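Local atomic coordinates of metal-dependent phosphohydrolase, HDOD domain-containing (Geobacter sulfurreducens, PDB entry 3HC1), a protein that is of unknown function but holds two iron ions in an HDOD domain, consistent with a metal-dependent phosphohydrolase-like role. Residues T61-H66 and A102-F107. Residues are numbered along the deposited sequence; the frame is centred on the assembly and turned at random.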
ATOM      1  N   THR A  61       3.036  15.190  14.769  1.00 29.75           N
ATOM      2  CA  THR A  61       2.174  14.963  15.954  1.00 29.94           C
ATOM      3  C   THR A  61       0.707  15.298  15.723  1.00 29.68           C
ATOM      4  O   THR A  61      -0.166  14.481  15.977  1.00 31.68           O
ATOM      5  CB  THR A  61       2.674  15.770  17.181  1.00 30.30           C
ATOM      6  OG1 THR A  61       3.922  15.218  17.623  1.00 31.33           O
ATOM      7  CG2 THR A  61       1.650  15.727  18.308  1.00 27.68           C
ATOM      8  N   ALA A  62       0.437  16.504  15.244  1.00 30.56           N
ATOM      9  CA  ALA A  62      -0.925  16.921  14.894  1.00 30.66           C
ATOM     10  C   ALA A  62      -1.582  16.025  13.834  1.00 29.88           C
ATOM     11  O   ALA A  62      -2.793  15.778  13.875  1.00 27.49           O
ATOM     12  CB  ALA A  62      -0.926  18.380  14.428  1.00 32.21           C
ATOM     13  N   ARG A  63      -0.790  15.546  12.875  1.00 31.18           N
ATOM     14  CA  ARG A  63      -1.300  14.614  11.882  1.00 29.22           C
ATOM     15  C   ARG A  63      -1.753  13.338  12.566  1.00 28.34           C
ATOM     16  O   ARG A  63      -2.854  12.857  12.292  1.00 25.01           O
ATOM     17  CB  ARG A  63      -0.256  14.280  10.812  1.00 32.02           C
ATOM     18  CG  ARG A  63      -0.070  15.326   9.710  1.00 31.37           C
ATOM     19  CD  ARG A  63       0.980  14.824   8.759  1.00 30.07           C
ATOM     20  NE  ARG A  63       1.633  15.865   7.988  1.00 33.71           N
ATOM     21  CZ  ARG A  63       2.671  15.636   7.176  1.00 36.93           C
ATOM     22  NH1 ARG A  63       3.178  14.414   7.039  1.00 28.36           N
ATOM     23  NH2 ARG A  63       3.218  16.632   6.504  1.00 40.62           N
ATOM     24  N   VAL A  64      -0.917  12.816  13.475  1.00 27.05           N
ATOM     25  CA  VAL A  64      -1.228  11.562  14.166  1.00 25.39           C
ATOM     26  C   VAL A  64      -2.494  11.683  15.029  1.00 26.39           C
ATOM     27  O   VAL A  64      -3.388  10.826  14.965  1.00 25.75           O
ATOM     28  CB  VAL A  64      -0.046  11.060  15.008  1.00 24.60           C
ATOM     29  CG1 VAL A  64      -0.475   9.909  15.930  1.00 19.63           C
ATOM     30  CG2 VAL A  64       1.102  10.652  14.103  1.00 27.12           C
ATOM     31  N   VAL A  65      -2.596  12.767  15.788  1.00 27.33           N
ATOM     32  CA  VAL A  65      -3.820  13.025  16.580  1.00 29.07           C
ATOM     33  C   VAL A  65      -5.084  13.055  15.676  1.00 29.94           C
ATOM     34  O   VAL A  65      -6.120  12.477  16.031  1.00 27.99           O
ATOM     35  CB  VAL A  65      -3.673  14.305  17.430  1.00 26.93           C
ATOM     36  CG1 VAL A  65      -4.919  14.562  18.262  1.00 26.59           C
ATOM     37  CG2 VAL A  65      -2.463  14.160  18.318  1.00 25.80           C
ATOM     38  N   HIS A  66      -4.966  13.658  14.487  1.00 28.91           N
ATOM     39  CA  HIS A  66      -6.078  13.691  13.524  1.00 30.12           C
ATOM     40  C   HIS A  66      -6.503  12.286  13.042  1.00 29.60           C
ATOM     41  O   HIS A  66      -7.676  11.940  13.050  1.00 29.55           O
ATOM     42  CB  HIS A  66      -5.730  14.610  12.343  1.00 29.57           C
ATOM     43  CG  HIS A  66      -6.773  14.655  11.276  1.00 33.84           C
ATOM     44  ND1 HIS A  66      -7.861  15.502  11.335  1.00 37.75           N
ATOM     45  CD2 HIS A  66      -6.900  13.956  10.121  1.00 36.67           C
ATOM     46  CE1 HIS A  66      -8.613  15.322  10.262  1.00 33.86           C
ATOM     47  NE2 HIS A  66      -8.059  14.381   9.516  1.00 44.84           N
ATOM     48  N   ALA A 102       3.679   9.890   8.336  1.00 24.75           N
ATOM     49  CA  ALA A 102       5.023  10.224   7.847  1.00 27.19           C
ATOM     50  C   ALA A 102       5.156   9.889   6.365  1.00 25.46           C
ATOM     51  O   ALA A 102       5.760  10.637   5.634  1.00 22.18           O
ATOM     52  CB  ALA A 102       6.131   9.486   8.651  1.00 26.66           C
ATOM     53  N   ILE A 103       4.601   8.765   5.931  1.00 24.04           N
ATOM     54  CA  ILE A 103       4.765   8.345   4.543  1.00 18.89           C
ATOM     55  C   ILE A 103       3.987   9.314   3.584  1.00 20.80           C
ATOM     56  O   ILE A 103       4.283   9.384   2.400  1.00 22.22           O
ATOM     57  CB  ILE A 103       4.377   6.887   4.366  1.00 20.41           C
ATOM     58  CG1 ILE A 103       5.007   6.283   3.090  1.00 30.31           C
ATOM     59  CG2 ILE A 103       2.880   6.683   4.383  1.00 20.63           C
ATOM     60  CD1 ILE A 103       6.438   5.908   3.275  1.00 36.14           C
ATOM     61  N   VAL A 104       3.001  10.041   4.099  1.00 17.07           N
ATOM     62  CA  VAL A 104       2.196  10.907   3.235  1.00 18.65           C
ATOM     63  C   VAL A 104       3.075  11.979   2.538  1.00 20.07           C
ATOM     64  O   VAL A 104       2.792  12.362   1.415  1.00 18.16           O
ATOM     65  CB  VAL A 104       0.973  11.488   3.917  1.00 18.09           C
ATOM     66  CG1 VAL A 104       1.375  12.467   5.047  1.00 19.36           C
ATOM     67  CG2 VAL A 104       0.043  12.156   2.862  1.00 18.99           C
ATOM     68  N   ASP A 105       4.171  12.404   3.163  1.00 17.82           N
ATOM     69  CA  ASP A 105       5.087  13.354   2.507  1.00 19.56           C
ATOM     70  C   ASP A 105       5.685  12.825   1.207  1.00 17.68           C
ATOM     71  O   ASP A 105       5.886  13.576   0.276  1.00 19.96           O
ATOM     72  CB  ASP A 105       6.225  13.784   3.452  1.00 20.74           C
ATOM     73  CG  ASP A 105       5.727  14.607   4.605  1.00 19.66           C
ATOM     74  OD1 ASP A 105       4.761  15.367   4.421  1.00 27.88           O
ATOM     75  OD2 ASP A 105       6.287  14.473   5.711  1.00 41.43           O
ATOM     76  N   LEU A 106       5.954  11.538   1.143  1.00 16.68           N
ATOM     77  CA  LEU A 106       6.365  10.905  -0.098  1.00 19.67           C
ATOM     78  C   LEU A 106       5.359  11.092  -1.245  1.00 18.98           C
ATOM     79  O   LEU A 106       5.754  11.321  -2.370  1.00 18.20           O
ATOM     80  CB  LEU A 106       6.619   9.423   0.108  1.00 17.21           C
ATOM     81  CG  LEU A 106       6.974   8.655  -1.198  1.00 20.79           C
ATOM     82  CD1 LEU A 106       8.413   9.038  -1.682  1.00 18.16           C
ATOM     83  CD2 LEU A 106       6.881   7.178  -0.935  1.00 26.47           C
ATOM     84  N   PHE A 107       4.077  11.000  -0.932  1.00 19.17           N
ATOM     85  CA  PHE A 107       3.024  11.099  -1.927  1.00 20.04           C
ATOM     86  C   PHE A 107       2.684  12.577  -2.273  1.00 16.02           C
ATOM     87  O   PHE A 107       2.094  12.862  -3.308  1.00 18.21           O
ATOM     88  CB  PHE A 107       1.760  10.369  -1.418  1.00 19.51           C
ATOM     89  CG  PHE A 107       1.857   8.872  -1.430  1.00 17.12           C
ATOM     90  CD1 PHE A 107       2.553   8.207  -0.442  1.00 23.21           C
ATOM     91  CD2 PHE A 107       1.268   8.125  -2.447  1.00 18.20           C
ATOM     92  CE1 PHE A 107       2.626   6.853  -0.420  1.00 20.39           C
ATOM     93  CE2 PHE A 107       1.310   6.779  -2.427  1.00 19.08           C
ATOM     94  CZ  PHE A 107       2.002   6.117  -1.414  1.00 19.47           C
TER
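Arg63 and Asp105 carry this contact as a salt bridge between two helices whose backbones stay well apart: the nearest CA pair, Arg63 and Ala102, is separated by 8.7 Å. The shortest polar distance runs from Arg63 NH2 to Asp105 OD1, 2.9 Å. OD1 accepts through its syn lone pair and lies 17° out of the guanidinium plane, close to its edge. Because the guanidinium and carboxylate planes are turned 70° apart, the two groups do not form the flat, paired-bond fork. Instead, Arg63 NH1 adds two weak hydrogen bonds, at 3.2 Å to Asp105 OD1 and 3.4 Å to Asp105 OD2. The stronger partner of NH1 is the carbonyl oxygen of Cys101, so a backbone acceptor and a carboxylate together limit rotation of the guanidinium. Arg63 spans the gap because its chain is extended from CG to NE.

Van der Waals contact is slight: the CG1 methyl of Val104 comes within 3.3 Å of Arg63 NH1, oblique to the guanidinium; CG1 sits between the backbone N and carbonyl carbon of its own residue (chi1 66°). Of the 131 Å² buried between the segments, Arg63 accounts for more than half. Were Arg63 replaced by a leucine, the charge of Asp105 would probably lose its guanidinium mate and the carbonyl of Cys101 this donor.

Asp105 OD2 also meets a bound glycerol through a weak hydrogen bond. Within the all-helical HDOD domain, the salt bridge ties helix 58-69 to the C-terminal part of helix 82-108, away from the two-iron site. Beside it, Val64 packs on Ile98 and Cys101 of the latter helix, while Val104 reaches Trp120 of helix 116-136 and the chain terminus at Leu305.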